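Local coordinates for protein sulfate transporter 4.1, chloroplastic (Arabidopsis thaliana, PDB 7LHV) that cotransports sulfate with protons across a membrane as a member of the SLC26/SulP family and may play a role in regulating sulfate assimilation, at residues I299-H304 against F426-Q431; Q269-V274 against A286-T291; P123-L128 against E313-L318. One frame throughout, in Å; residues are numbered along the deposited sequence.

Contact 1. Residues I299-H304 against F426-Q431; sequences IAKVFH and FKYIPQ
A type I beta turn running from Phe426 to Ile429 presents the ring of Tyr428 to the ammonium group of Lys301, the first residue to leave helical geometry after helix 284-300. The turn is closed by a backbone hydrogen bond from Ile429 N to Phe426 O, 3.2 Å long. At its first corner, Lys427 stays on the far side of the tyrosine: its CG lies over the centre of the ring, 3.9 Å above the plane. Tyr428 therefore has an aliphatic neighbour on one face and a charge on the other. The ammonium completes a cation-pi contact of almost ideal placement, with Lys301 NZ 3.4 Å from the centroid of the Tyr428 ring and 3° off the ring normal. All six ring carbons are nearly equally far from the nitrogen, as expected for a cation centred over the face rather than poised at the rim. Lys301 gets there because, after a nearly extended second torsion, its chain bends at the third and fourth (85° and 67°), which turns NZ towards the ring. Ile429 follows and turns away from 299-304, packing instead on Ile293 and Thr297 of helix 284-300. Pro430, at the N-cap position of helix 431-443, turns back again, and its CG rests 4.2 Å from Ala300 CB, an apolar touch on the buried flank of the contact. A partly exposed cation-pi pair beside a single apolar touch thus joins the end of one transmembrane helix to the tight interhelical turn between two others, within the membrane domain of an SLC26 transporter.

Contact 2. Residues Q269-V274 against A286-T291; sequences QVMKHV and AAAPLT
Two donors of Thr291 converge on Ala287 O, the carbonyl against which the methyl end of Met271 also lies. Thr291 OG1 donates to Ala287 O at 2.7 Å, while Thr291 N makes the ordinary helical bond to the same Ala287 O at 2.9 Å. The two reach the carbonyl from opposite faces of its plane. The hydroxyl stands 38° out of that plane, so it sits above the carbonyl rather than on a lone pair. With its hydroxyl turned back onto its own helix, Thr291 can lie in an apolar contact. Its first torsion brings OG1 beside the backbone N, within range of Ala287 O, and leaves CG2 anti to that N.

Met271 supplies nearly all the packing from the other side. Its chain runs out with the second torsion extended and bends at the third (71°), so that the sulfur and terminal methyl lie across Ala288 and Thr291. Met271 CE is 3.8 Å from Ala288 CA, and SD passes the threonine methyl. Nearer the backbone, Met271 CB meets Ala288 CB at 4.1 Å. With only a methyl on Ala288 at this point, the CA atoms of Met271 and Ala288 lie 6.1 Å apart.

The axes of the short helical segments come within 8.8 Å and run antiparallel at 167°, as two helices consecutive in the chain and joined by a short connection. Helix 284-300 is kinked at Pro289 and Leu290, whose backbone N atoms lack the usual bond to the preceding turn. Pro289 points away from segment 269-274 and touches Pro111 of helix 91-119. Lys272 NZ reaches Ser440 O and Ser443 OG through weak hydrogen bonds, so helix 255-277 also contacts helix 431-443 on another flank.

Contact 3. Residues P123-L128 against E313-L318; sequences PPIYGL and EIPQGL
The backbones come closest at Ile125 and Ile314, whose CA atoms lie 6.4 Å apart. Segment 123-128 winds from two prolines into helix 125-141, with Gly127 N bonded to Pro124 O at 2.9 Å, whereas 313-318 is an extended strand-like run that belongs to no sheet and passes beside the N-terminal part of that helix. Ile125 carries the contact. Its CG1 points anti to the backbone N (chi1 -175°), and the second torsion of 63° swings CD1 towards Ile314, where Ile125 CD1 meets Ile314 CG2 at 3.7 Å. The other branch takes up the neighbouring proline: Ile125 CG2 lies 3.8 Å from Pro315 CG and also touches Pro315 CD at a similar distance. CG2 thus meets Pro315 alone, while the CG1-CD1 branch reaches both Ile314 and Pro315, including its carbonyl O, and the side chains cross obliquely. Pro124 adds a looser touch, its CB 4.5 Å from Ile314 CD1. Ile125 also touches Leu419 of helix 406-426, which is backbone-bonded to Gly317. The whole is plain apolar packing, in which the long linker between helices 284-300 and 330-358 lies against the N-terminal region of transmembrane helix 125-141.

In the fold
All three contacts lie in the sulfate permease region, on the same side of the chain's centre. Contacts 1 and 2 share helix 284-300: contact 2 uses its early turns, contact 1 its carboxyl end, and their centres are 19 Å apart. Phe426 packs on Ile314 of the linker and on Leu128 of helix 125-141, so contacts 1 and 3 adjoin. None is fully buried, but contact 2 has no exposed residue among those that touch, while contacts 1 and 3 each have one, Lys301 and Pro315. Contact 1, farthest from the centre, is the one that uses a charge; contact 2 packs helix against helix around a methionine; contact 3 is purely aliphatic.

Contact 1. Residues I299-H304 against F426-Q431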
ATOM      1  N   ILE A 299      38.405 -22.016  31.829  1.00 91.87           N
ATOM      2  CA  ILE A 299      38.176 -21.575  33.203  1.00 91.87           C
ATOM      3  C   ILE A 299      37.105 -22.429  33.864  1.00 91.87           C
ATOM      4  O   ILE A 299      37.178 -22.711  35.066  1.00 91.87           O
ATOM      5  CB  ILE A 299      37.826 -20.072  33.255  1.00 91.87           C
ATOM      6  CG1 ILE A 299      38.989 -19.217  32.739  1.00 91.87           C
ATOM      7  CG2 ILE A 299      37.460 -19.655  34.667  1.00 91.87           C
ATOM      8  CD1 ILE A 299      38.990 -18.955  31.255  1.00 91.87           C
ATOM      9  N   ALA A 300      36.105 -22.867  33.099  1.00 94.71           N
ATOM     10  CA  ALA A 300      35.107 -23.771  33.654  1.00 94.71           C
ATOM     11  C   ALA A 300      35.703 -25.118  34.038  1.00 94.71           C
ATOM     12  O   ALA A 300      35.094 -25.848  34.828  1.00 94.71           O
ATOM     13  CB  ALA A 300      33.961 -23.969  32.664  1.00 94.71           C
ATOM     14  N   LYS A 301      36.875 -25.464  33.505  1.00 97.03           N
ATOM     15  CA  LYS A 301      37.526 -26.729  33.812  1.00 97.03           C
ATOM     16  C   LYS A 301      38.748 -26.570  34.704  1.00 97.03           C
ATOM     17  O   LYS A 301      39.471 -27.549  34.919  1.00 97.03           O
ATOM     18  CB  LYS A 301      37.926 -27.447  32.517  1.00 97.03           C
ATOM     19  CG  LYS A 301      36.750 -27.862  31.649  1.00 97.03           C
ATOM     20  CD  LYS A 301      37.159 -28.925  30.639  1.00 97.03           C
ATOM     21  CE  LYS A 301      37.092 -30.320  31.244  1.00 97.03           C
ATOM     22  NZ  LYS A 301      35.696 -30.728  31.556  1.00 97.03           N
ATOM     23  N   VAL A 302      39.002 -25.373  35.230  1.00102.02           N
ATOM     24  CA  VAL A 302      40.151 -25.148  36.098  1.00102.02           C
ATOM     25  C   VAL A 302      39.674 -24.664  37.460  1.00102.02           C
ATOM     26  O   VAL A 302      39.919 -25.312  38.483  1.00102.02           O
ATOM     27  CB  VAL A 302      41.136 -24.144  35.472  1.00102.02           C
ATOM     28  CG1 VAL A 302      42.150 -23.680  36.506  1.00102.02           C
ATOM     29  CG2 VAL A 302      41.838 -24.770  34.280  1.00102.02           C
ATOM     30  N   PHE A 303      38.988 -23.524  37.481  1.00105.06           N
ATOM     31  CA  PHE A 303      38.535 -22.931  38.733  1.00105.06           C
ATOM     32  C   PHE A 303      37.166 -23.433  39.165  1.00105.06           C
ATOM     33  O   PHE A 303      36.867 -23.433  40.366  1.00105.06           O
ATOM     34  CB  PHE A 303      38.509 -21.405  38.608  1.00105.06           C
ATOM     35  CG  PHE A 303      39.847 -20.803  38.286  1.00105.06           C
ATOM     36  CD1 PHE A 303      40.726 -20.453  39.298  1.00105.06           C
ATOM     37  CD2 PHE A 303      40.231 -20.594  36.972  1.00105.06           C
ATOM     38  CE1 PHE A 303      41.959 -19.901  39.006  1.00105.06           C
ATOM     39  CE2 PHE A 303      41.463 -20.043  36.673  1.00105.06           C
ATOM     40  CZ  PHE A 303      42.327 -19.696  37.691  1.00105.06           C
ATOM     41  N   HIS A 304      36.335 -23.868  38.217  1.00104.54           N
ATOM     42  CA  HIS A 304      34.987 -24.366  38.468  1.00104.54           C
ATOM     43  C   HIS A 304      34.176 -23.383  39.303  1.00104.54           C
ATOM     44  O   HIS A 304      33.882 -23.663  40.473  1.00104.54           O
ATOM     45  CB  HIS A 304      35.042 -25.727  39.164  1.00104.54           C
ATOM     46  CG  HIS A 304      35.759 -26.779  38.376  1.00104.54           C
ATOM     47  ND1 HIS A 304      35.225 -27.351  37.242  1.00104.54           N
ATOM     48  CD2 HIS A 304      36.967 -27.360  38.558  1.00104.54           C
ATOM     49  CE1 HIS A 304      36.074 -28.241  36.759  1.00104.54           C
ATOM     50  NE2 HIS A 304      37.139 -28.265  37.539  1.00104.54           N
ATOM     51  N   PHE A 426      30.734 -30.604  23.882  1.00 76.26           N
ATOM     52  CA  PHE A 426      30.002 -29.346  23.909  1.00 76.26           C
ATOM     53  C   PHE A 426      29.302 -29.090  25.235  1.00 76.26           C
ATOM     54  O   PHE A 426      28.906 -27.951  25.495  1.00 76.26           O
ATOM     55  CB  PHE A 426      28.972 -29.313  22.780  1.00 76.26           C
ATOM     56  CG  PHE A 426      29.564 -29.051  21.430  1.00 76.26           C
ATOM     57  CD1 PHE A 426      30.843 -28.537  21.309  1.00 76.26           C
ATOM     58  CD2 PHE A 426      28.845 -29.321  20.280  1.00 76.26           C
ATOM     59  CE1 PHE A 426      31.392 -28.296  20.069  1.00 76.26           C
ATOM     60  CE2 PHE A 426      29.389 -29.082  19.037  1.00 76.26           C
ATOM     61  CZ  PHE A 426      30.663 -28.568  18.931  1.00 76.26           C
ATOM     62  N   LYS A 427      29.152 -30.111  26.083  1.00 82.14           N
ATOM     63  CA  LYS A 427      28.404 -29.954  27.324  1.00 82.14           C
ATOM     64  C   LYS A 427      29.142 -29.127  28.368  1.00 82.14           C
ATOM     65  O   LYS A 427      28.535 -28.757  29.378  1.00 82.14           O
ATOM     66  CB  LYS A 427      28.055 -31.325  27.906  1.00 82.14           C
ATOM     67  CG  LYS A 427      29.249 -32.146  28.352  1.00 82.14           C
ATOM     68  CD  LYS A 427      28.809 -33.505  28.869  1.00 82.14           C
ATOM     69  CE  LYS A 427      29.994 -34.333  29.327  1.00 82.14           C
ATOM     70  NZ  LYS A 427      29.581 -35.669  29.833  1.00 82.14           N
ATOM     71  N   TYR A 428      30.420 -28.827  28.158  1.00 83.93           N
ATOM     72  CA  TYR A 428      31.186 -28.009  29.087  1.00 83.93           C
ATOM     73  C   TYR A 428      31.181 -26.532  28.722  1.00 83.93           C
ATOM     74  O   TYR A 428      31.849 -25.742  29.397  1.00 83.93           O
ATOM     75  CB  TYR A 428      32.632 -28.507  29.162  1.00 83.93           C
ATOM     76  CG  TYR A 428      32.761 -29.987  29.428  1.00 83.93           C
ATOM     77  CD1 TYR A 428      32.199 -30.561  30.561  1.00 83.93           C
ATOM     78  CD2 TYR A 428      33.448 -30.811  28.549  1.00 83.93           C
ATOM     79  CE1 TYR A 428      32.318 -31.913  30.808  1.00 83.93           C
ATOM     80  CE2 TYR A 428      33.571 -32.166  28.787  1.00 83.93           C
ATOM     81  CZ  TYR A 428      33.005 -32.711  29.919  1.00 83.93           C
ATOM     82  OH  TYR A 428      33.125 -34.059  30.162  1.00 83.93           O
ATOM     83  N   ILE A 429      30.460 -26.139  27.678  1.00 77.88           N
ATOM     84  CA  ILE A 429      30.423 -24.746  27.243  1.00 77.88           C
ATOM     85  C   ILE A 429      29.526 -23.951  28.183  1.00 77.88           C
ATOM     86  O   ILE A 429      28.349 -24.297  28.352  1.00 77.88           O
ATOM     87  CB  ILE A 429      29.935 -24.627  25.791  1.00 77.88           C
ATOM     88  CG1 ILE A 429      30.930 -25.285  24.838  1.00 77.88           C
ATOM     89  CG2 ILE A 429      29.725 -23.172  25.422  1.00 77.88           C
ATOM     90  CD1 ILE A 429      30.472 -25.293  23.401  1.00 77.88           C
ATOM     91  N   PRO A 430      30.029 -22.895  28.818  1.00 75.04           N
ATOM     92  CA  PRO A 430      29.166 -22.064  29.661  1.00 75.04           C
ATOM     93  C   PRO A 430      28.125 -21.324  28.835  1.00 75.04           C
ATOM     94  O   PRO A 430      28.342 -20.995  27.668  1.00 75.04           O
ATOM     95  CB  PRO A 430      30.145 -21.087  30.322  1.00 75.04           C
ATOM     96  CG  PRO A 430      31.493 -21.712  30.158  1.00 75.04           C
ATOM     97  CD  PRO A 430      31.433 -22.460  28.870  1.00 75.04           C
ATOM     98  N   GLN A 431      26.975 -21.071  29.460  1.00 72.26           N
ATOM     99  CA  GLN A 431      25.921 -20.319  28.786  1.00 72.26           C
ATOM    100  C   GLN A 431      26.291 -18.851  28.632  1.00 72.26           C
ATOM    101  O   GLN A 431      25.879 -18.206  27.659  1.00 72.26           O
ATOM    102  CB  GLN A 431      24.605 -20.460  29.549  1.00 72.26           C
ATOM    103  CG  GLN A 431      24.111 -21.888  29.656  1.00 72.26           C
ATOM    104  CD  GLN A 431      22.869 -22.010  30.512  1.00 72.26           C
ATOM    105  OE1 GLN A 431      22.580 -23.072  31.056  1.00 72.26           O
ATOM    106  NE2 GLN A 431      22.121 -20.921  30.629  1.00 72.26           N
TER

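Contact 2. Residues Q269-V274 against A286-T291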
ATOM      1  N   GLN A 269      35.382  -8.792  20.998  1.00 79.80           N
ATOM      2  CA  GLN A 269      35.340  -7.506  20.314  1.00 79.80           C
ATOM      3  C   GLN A 269      36.737  -7.027  19.940  1.00 79.80           C
ATOM      4  O   GLN A 269      36.933  -6.451  18.864  1.00 79.80           O
ATOM      5  CB  GLN A 269      34.618  -6.475  21.180  1.00 79.80           C
ATOM      6  CG  GLN A 269      33.111  -6.471  20.975  1.00 79.80           C
ATOM      7  CD  GLN A 269      32.420  -5.361  21.737  1.00 79.80           C
ATOM      8  OE1 GLN A 269      33.011  -4.729  22.611  1.00 79.80           O
ATOM      9  NE2 GLN A 269      31.156  -5.118  21.407  1.00 79.80           N
ATOM     10  N   VAL A 270      37.725  -7.264  20.807  1.00 82.45           N
ATOM     11  CA  VAL A 270      39.102  -6.900  20.481  1.00 82.45           C
ATOM     12  C   VAL A 270      39.589  -7.687  19.272  1.00 82.45           C
ATOM     13  O   VAL A 270      40.210  -7.128  18.357  1.00 82.45           O
ATOM     14  CB  VAL A 270      40.014  -7.113  21.704  1.00 82.45           C
ATOM     15  CG1 VAL A 270      41.465  -7.234  21.275  1.00 82.45           C
ATOM     16  CG2 VAL A 270      39.843  -5.973  22.692  1.00 82.45           C
ATOM     17  N   MET A 271      39.313  -8.994  19.245  1.00 83.75           N
ATOM     18  CA  MET A 271      39.720  -9.809  18.105  1.00 83.75           C
ATOM     19  C   MET A 271      39.044  -9.341  16.824  1.00 83.75           C
ATOM     20  O   MET A 271      39.688  -9.252  15.773  1.00 83.75           O
ATOM     21  CB  MET A 271      39.398 -11.280  18.371  1.00 83.75           C
ATOM     22  CG  MET A 271      40.322 -11.948  19.371  1.00 83.75           C
ATOM     23  SD  MET A 271      39.826 -13.640  19.741  1.00 83.75           S
ATOM     24  CE  MET A 271      40.234 -14.453  18.201  1.00 83.75           C
ATOM     25  N   LYS A 272      37.747  -9.037  16.892  1.00 83.79           N
ATOM     26  CA  LYS A 272      37.032  -8.586  15.704  1.00 83.79           C
ATOM     27  C   LYS A 272      37.581  -7.258  15.198  1.00 83.79           C
ATOM     28  O   LYS A 272      37.769  -7.076  13.988  1.00 83.79           O
ATOM     29  CB  LYS A 272      35.538  -8.474  16.007  1.00 83.79           C
ATOM     30  CG  LYS A 272      34.723  -7.865  14.884  1.00 83.79           C
ATOM     31  CD  LYS A 272      33.234  -8.016  15.139  1.00 83.79           C
ATOM     32  CE  LYS A 272      32.758  -7.056  16.213  1.00 83.79           C
ATOM     33  NZ  LYS A 272      31.273  -7.030  16.317  1.00 83.79           N
ATOM     34  N   HIS A 273      37.852  -6.318  16.108  1.00 91.70           N
ATOM     35  CA  HIS A 273      38.393  -5.027  15.696  1.00 91.70           C
ATOM     36  C   HIS A 273      39.787  -5.167  15.100  1.00 91.70           C
ATOM     37  O   HIS A 273      40.110  -4.505  14.111  1.00 91.70           O
ATOM     38  CB  HIS A 273      38.407  -4.058  16.876  1.00 91.70           C
ATOM     39  CG  HIS A 273      37.123  -3.309  17.056  1.00 91.70           C
ATOM     40  ND1 HIS A 273      35.895  -3.933  17.077  1.00 91.70           N
ATOM     41  CD2 HIS A 273      36.877  -1.989  17.218  1.00 91.70           C
ATOM     42  CE1 HIS A 273      34.948  -3.028  17.247  1.00 91.70           C
ATOM     43  NE2 HIS A 273      35.517  -1.840  17.335  1.00 91.70           N
ATOM     44  N   VAL A 274      40.628  -6.021  15.687  1.00 93.05           N
ATOM     45  CA  VAL A 274      41.961  -6.237  15.131  1.00 93.05           C
ATOM     46  C   VAL A 274      41.863  -6.864  13.747  1.00 93.05           C
ATOM     47  O   VAL A 274      42.578  -6.467  12.817  1.00 93.05           O
ATOM     48  CB  VAL A 274      42.811  -7.093  16.087  1.00 93.05           C
ATOM     49  CG1 VAL A 274      44.047  -7.616  15.378  1.00 93.05           C
ATOM     50  CG2 VAL A 274      43.204  -6.281  17.308  1.00 93.05           C
ATOM     51  N   ALA A 286      36.516 -14.757  12.074  1.00 73.59           N
ATOM     52  CA  ALA A 286      35.934 -16.092  12.061  1.00 73.59           C
ATOM     53  C   ALA A 286      36.334 -16.900  13.283  1.00 73.59           C
ATOM     54  O   ALA A 286      35.558 -17.749  13.738  1.00 73.59           O
ATOM     55  CB  ALA A 286      36.347 -16.831  10.794  1.00 73.59           C
ATOM     56  N   ALA A 287      37.529 -16.665  13.822  1.00 75.22           N
ATOM     57  CA  ALA A 287      37.997 -17.421  14.973  1.00 75.22           C
ATOM     58  C   ALA A 287      37.554 -16.821  16.299  1.00 75.22           C
ATOM     59  O   ALA A 287      37.754 -17.453  17.341  1.00 75.22           O
ATOM     60  CB  ALA A 287      39.522 -17.531  14.946  1.00 75.22           C
ATOM     61  N   ALA A 288      36.968 -15.625  16.288  1.00 73.92           N
ATOM     62  CA  ALA A 288      36.552 -14.995  17.539  1.00 73.92           C
ATOM     63  C   ALA A 288      35.475 -15.782  18.275  1.00 73.92           C
ATOM     64  O   ALA A 288      35.655 -16.044  19.477  1.00 73.92           O
ATOM     65  CB  ALA A 288      36.109 -13.554  17.267  1.00 73.92           C
ATOM     66  N   PRO A 289      34.353 -16.182  17.657  1.00 71.75           N
ATOM     67  CA  PRO A 289      33.344 -16.923  18.431  1.00 71.75           C
ATOM     68  C   PRO A 289      33.852 -18.238  18.996  1.00 71.75           C
ATOM     69  O   PRO A 289      33.478 -18.608  20.115  1.00 71.75           O
ATOM     70  CB  PRO A 289      32.209 -17.132  17.419  1.00 71.75           C
ATOM     71  CG  PRO A 289      32.851 -17.019  16.102  1.00 71.75           C
ATOM     72  CD  PRO A 289      33.911 -15.982  16.266  1.00 71.75           C
ATOM     73  N   LEU A 290      34.700 -18.955  18.259  1.00 73.54           N
ATOM     74  CA  LEU A 290      35.227 -20.216  18.770  1.00 73.54           C
ATOM     75  C   LEU A 290      36.199 -19.979  19.918  1.00 73.54           C
ATOM     76  O   LEU A 290      36.076 -20.594  20.986  1.00 73.54           O
ATOM     77  CB  LEU A 290      35.909 -20.995  17.648  1.00 73.54           C
ATOM     78  CG  LEU A 290      36.691 -22.229  18.100  1.00 73.54           C
ATOM     79  CD1 LEU A 290      35.761 -23.250  18.734  1.00 73.54           C
ATOM     80  CD2 LEU A 290      37.449 -22.840  16.936  1.00 73.54           C
ATOM     81  N   THR A 291      37.151 -19.063  19.725  1.00 77.58           N
ATOM     82  CA  THR A 291      38.211 -18.860  20.707  1.00 77.58           C
ATOM     83  C   THR A 291      37.632 -18.548  22.080  1.00 77.58           C
ATOM     84  O   THR A 291      38.068 -19.112  23.091  1.00 77.58           O
ATOM     85  CB  THR A 291      39.140 -17.736  20.251  1.00 77.58           C
ATOM     86  OG1 THR A 291      39.765 -18.105  19.016  1.00 77.58           O
ATOM     87  CG2 THR A 291      40.212 -17.472  21.294  1.00 77.58           C
TER

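Contact 3. Residues P123-L128 against E313-L318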
ATOM      1  N   PRO A 123      16.868 -25.640  22.562  1.00 54.53           N
ATOM      2  CA  PRO A 123      18.150 -26.149  23.037  1.00 54.53           C
ATOM      3  C   PRO A 123      19.219 -25.958  21.980  1.00 54.53           C
ATOM      4  O   PRO A 123      18.921 -25.909  20.772  1.00 54.53           O
ATOM      5  CB  PRO A 123      17.867 -27.635  23.298  1.00 54.53           C
ATOM      6  CG  PRO A 123      16.578 -27.928  22.622  1.00 54.53           C
ATOM      7  CD  PRO A 123      15.810 -26.657  22.640  1.00 54.53           C
ATOM      8  N   PRO A 124      20.484 -25.835  22.390  1.00 56.55           N
ATOM      9  CA  PRO A 124      21.534 -25.441  21.434  1.00 56.55           C
ATOM     10  C   PRO A 124      21.684 -26.373  20.245  1.00 56.55           C
ATOM     11  O   PRO A 124      22.016 -25.908  19.149  1.00 56.55           O
ATOM     12  CB  PRO A 124      22.803 -25.432  22.297  1.00 56.55           C
ATOM     13  CG  PRO A 124      22.318 -25.294  23.697  1.00 56.55           C
ATOM     14  CD  PRO A 124      21.016 -26.018  23.749  1.00 56.55           C
ATOM     15  N   ILE A 125      21.443 -27.674  20.424  1.00 59.01           N
ATOM     16  CA  ILE A 125      21.690 -28.632  19.350  1.00 59.01           C
ATOM     17  C   ILE A 125      20.862 -28.296  18.118  1.00 59.01           C
ATOM     18  O   ILE A 125      21.305 -28.512  16.984  1.00 59.01           O
ATOM     19  CB  ILE A 125      21.421 -30.067  19.843  1.00 59.01           C
ATOM     20  CG1 ILE A 125      21.790 -31.085  18.766  1.00 59.01           C
ATOM     21  CG2 ILE A 125      19.971 -30.240  20.263  1.00 59.01           C
ATOM     22  CD1 ILE A 125      23.255 -31.076  18.411  1.00 59.01           C
ATOM     23  N   TYR A 126      19.667 -27.735  18.310  1.00 56.56           N
ATOM     24  CA  TYR A 126      18.802 -27.436  17.177  1.00 56.56           C
ATOM     25  C   TYR A 126      19.359 -26.333  16.293  1.00 56.56           C
ATOM     26  O   TYR A 126      18.862 -26.142  15.178  1.00 56.56           O
ATOM     27  CB  TYR A 126      17.399 -27.084  17.670  1.00 56.56           C
ATOM     28  CG  TYR A 126      16.600 -28.317  17.997  1.00 56.56           C
ATOM     29  CD1 TYR A 126      15.840 -28.951  17.029  1.00 56.56           C
ATOM     30  CD2 TYR A 126      16.640 -28.875  19.264  1.00 56.56           C
ATOM     31  CE1 TYR A 126      15.127 -30.093  17.320  1.00 56.56           C
ATOM     32  CE2 TYR A 126      15.929 -30.013  19.564  1.00 56.56           C
ATOM     33  CZ  TYR A 126      15.173 -30.618  18.590  1.00 56.56           C
ATOM     34  OH  TYR A 126      14.461 -31.756  18.886  1.00 56.56           O
ATOM     35  N   GLY A 127      20.365 -25.593  16.758  1.00 56.20           N
ATOM     36  CA  GLY A 127      21.093 -24.721  15.853  1.00 56.20           C
ATOM     37  C   GLY A 127      21.899 -25.506  14.835  1.00 56.20           C
ATOM     38  O   GLY A 127      21.856 -25.219  13.636  1.00 56.20           O
ATOM     39  N   LEU A 128      22.620 -26.532  15.300  1.00 57.39           N
ATOM     40  CA  LEU A 128      23.450 -27.322  14.397  1.00 57.39           C
ATOM     41  C   LEU A 128      22.606 -28.013  13.338  1.00 57.39           C
ATOM     42  O   LEU A 128      22.979 -28.046  12.160  1.00 57.39           O
ATOM     43  CB  LEU A 128      24.263 -28.345  15.186  1.00 57.39           C
ATOM     44  CG  LEU A 128      25.296 -27.769  16.151  1.00 57.39           C
ATOM     45  CD1 LEU A 128      26.059 -28.886  16.833  1.00 57.39           C
ATOM     46  CD2 LEU A 128      26.243 -26.836  15.423  1.00 57.39           C
ATOM     47  N   GLU A 313      23.846 -31.732  28.784  1.00 87.74           N
ATOM     48  CA  GLU A 313      23.994 -32.814  27.820  1.00 87.74           C
ATOM     49  C   GLU A 313      23.364 -32.435  26.486  1.00 87.74           C
ATOM     50  O   GLU A 313      22.273 -31.861  26.439  1.00 87.74           O
ATOM     51  CB  GLU A 313      23.359 -34.095  28.360  1.00 87.74           C
ATOM     52  CG  GLU A 313      24.067 -34.682  29.570  1.00 87.74           C
ATOM     53  CD  GLU A 313      23.655 -34.017  30.870  1.00 87.74           C
ATOM     54  OE1 GLU A 313      22.767 -33.139  30.837  1.00 87.74           O
ATOM     55  OE2 GLU A 313      24.218 -34.374  31.926  1.00 87.74           O
ATOM     56  N   ILE A 314      24.059 -32.760  25.401  1.00 79.96           N
ATOM     57  CA  ILE A 314      23.616 -32.462  24.047  1.00 79.96           C
ATOM     58  C   ILE A 314      23.493 -33.784  23.299  1.00 79.96           C
ATOM     59  O   ILE A 314      24.431 -34.583  23.323  1.00 79.96           O
ATOM     60  CB  ILE A 314      24.580 -31.514  23.308  1.00 79.96           C
ATOM     61  CG1 ILE A 314      24.284 -30.062  23.689  1.00 79.96           C
ATOM     62  CG2 ILE A 314      24.478 -31.695  21.806  1.00 79.96           C
ATOM     63  CD1 ILE A 314      25.275 -29.072  23.130  1.00 79.96           C
ATOM     64  N   PRO A 315      22.364 -34.062  22.650  1.00 78.93           N
ATOM     65  CA  PRO A 315      22.220 -35.335  21.934  1.00 78.93           C
ATOM     66  C   PRO A 315      23.221 -35.457  20.793  1.00 78.93           C
ATOM     67  O   PRO A 315      23.575 -34.476  20.138  1.00 78.93           O
ATOM     68  CB  PRO A 315      20.779 -35.290  21.414  1.00 78.93           C
ATOM     69  CG  PRO A 315      20.435 -33.840  21.376  1.00 78.93           C
ATOM     70  CD  PRO A 315      21.163 -33.220  22.527  1.00 78.93           C
ATOM     71  N   GLN A 316      23.666 -36.686  20.556  1.00 78.07           N
ATOM     72  CA  GLN A 316      24.680 -36.983  19.558  1.00 78.07           C
ATOM     73  C   GLN A 316      24.054 -37.703  18.373  1.00 78.07           C
ATOM     74  O   GLN A 316      23.264 -38.635  18.550  1.00 78.07           O
ATOM     75  CB  GLN A 316      25.797 -37.845  20.148  1.00 78.07           C
ATOM     76  CG  GLN A 316      26.898 -38.192  19.163  1.00 78.07           C
ATOM     77  CD  GLN A 316      27.955 -39.093  19.765  1.00 78.07           C
ATOM     78  OE1 GLN A 316      28.176 -39.088  20.976  1.00 78.07           O
ATOM     79  NE2 GLN A 316      28.617 -39.872  18.920  1.00 78.07           N
ATOM     80  N   GLY A 317      24.410 -37.272  17.168  1.00 73.14           N
ATOM     81  CA  GLY A 317      23.941 -37.937  15.971  1.00 73.14           C
ATOM     82  C   GLY A 317      23.218 -37.022  15.007  1.00 73.14           C
ATOM     83  O   GLY A 317      22.729 -35.956  15.396  1.00 73.14           O
ATOM     84  N   LEU A 318      23.145 -37.430  13.744  1.00 66.77           N
ATOM     85  CA  LEU A 318      22.459 -36.641  12.738  1.00 66.77           C
ATOM     86  C   LEU A 318      20.950 -36.669  12.980  1.00 66.77           C
ATOM     87  O   LEU A 318      20.414 -37.650  13.500  1.00 66.77           O
ATOM     88  CB  LEU A 318      22.770 -37.174  11.344  1.00 66.77           C
ATOM     89  CG  LEU A 318      24.250 -37.338  11.003  1.00 66.77           C
ATOM     90  CD1 LEU A 318      24.416 -37.937   9.621  1.00 66.77           C
ATOM     91  CD2 LEU A 318      24.970 -36.009  11.105  1.00 66.77           C
TER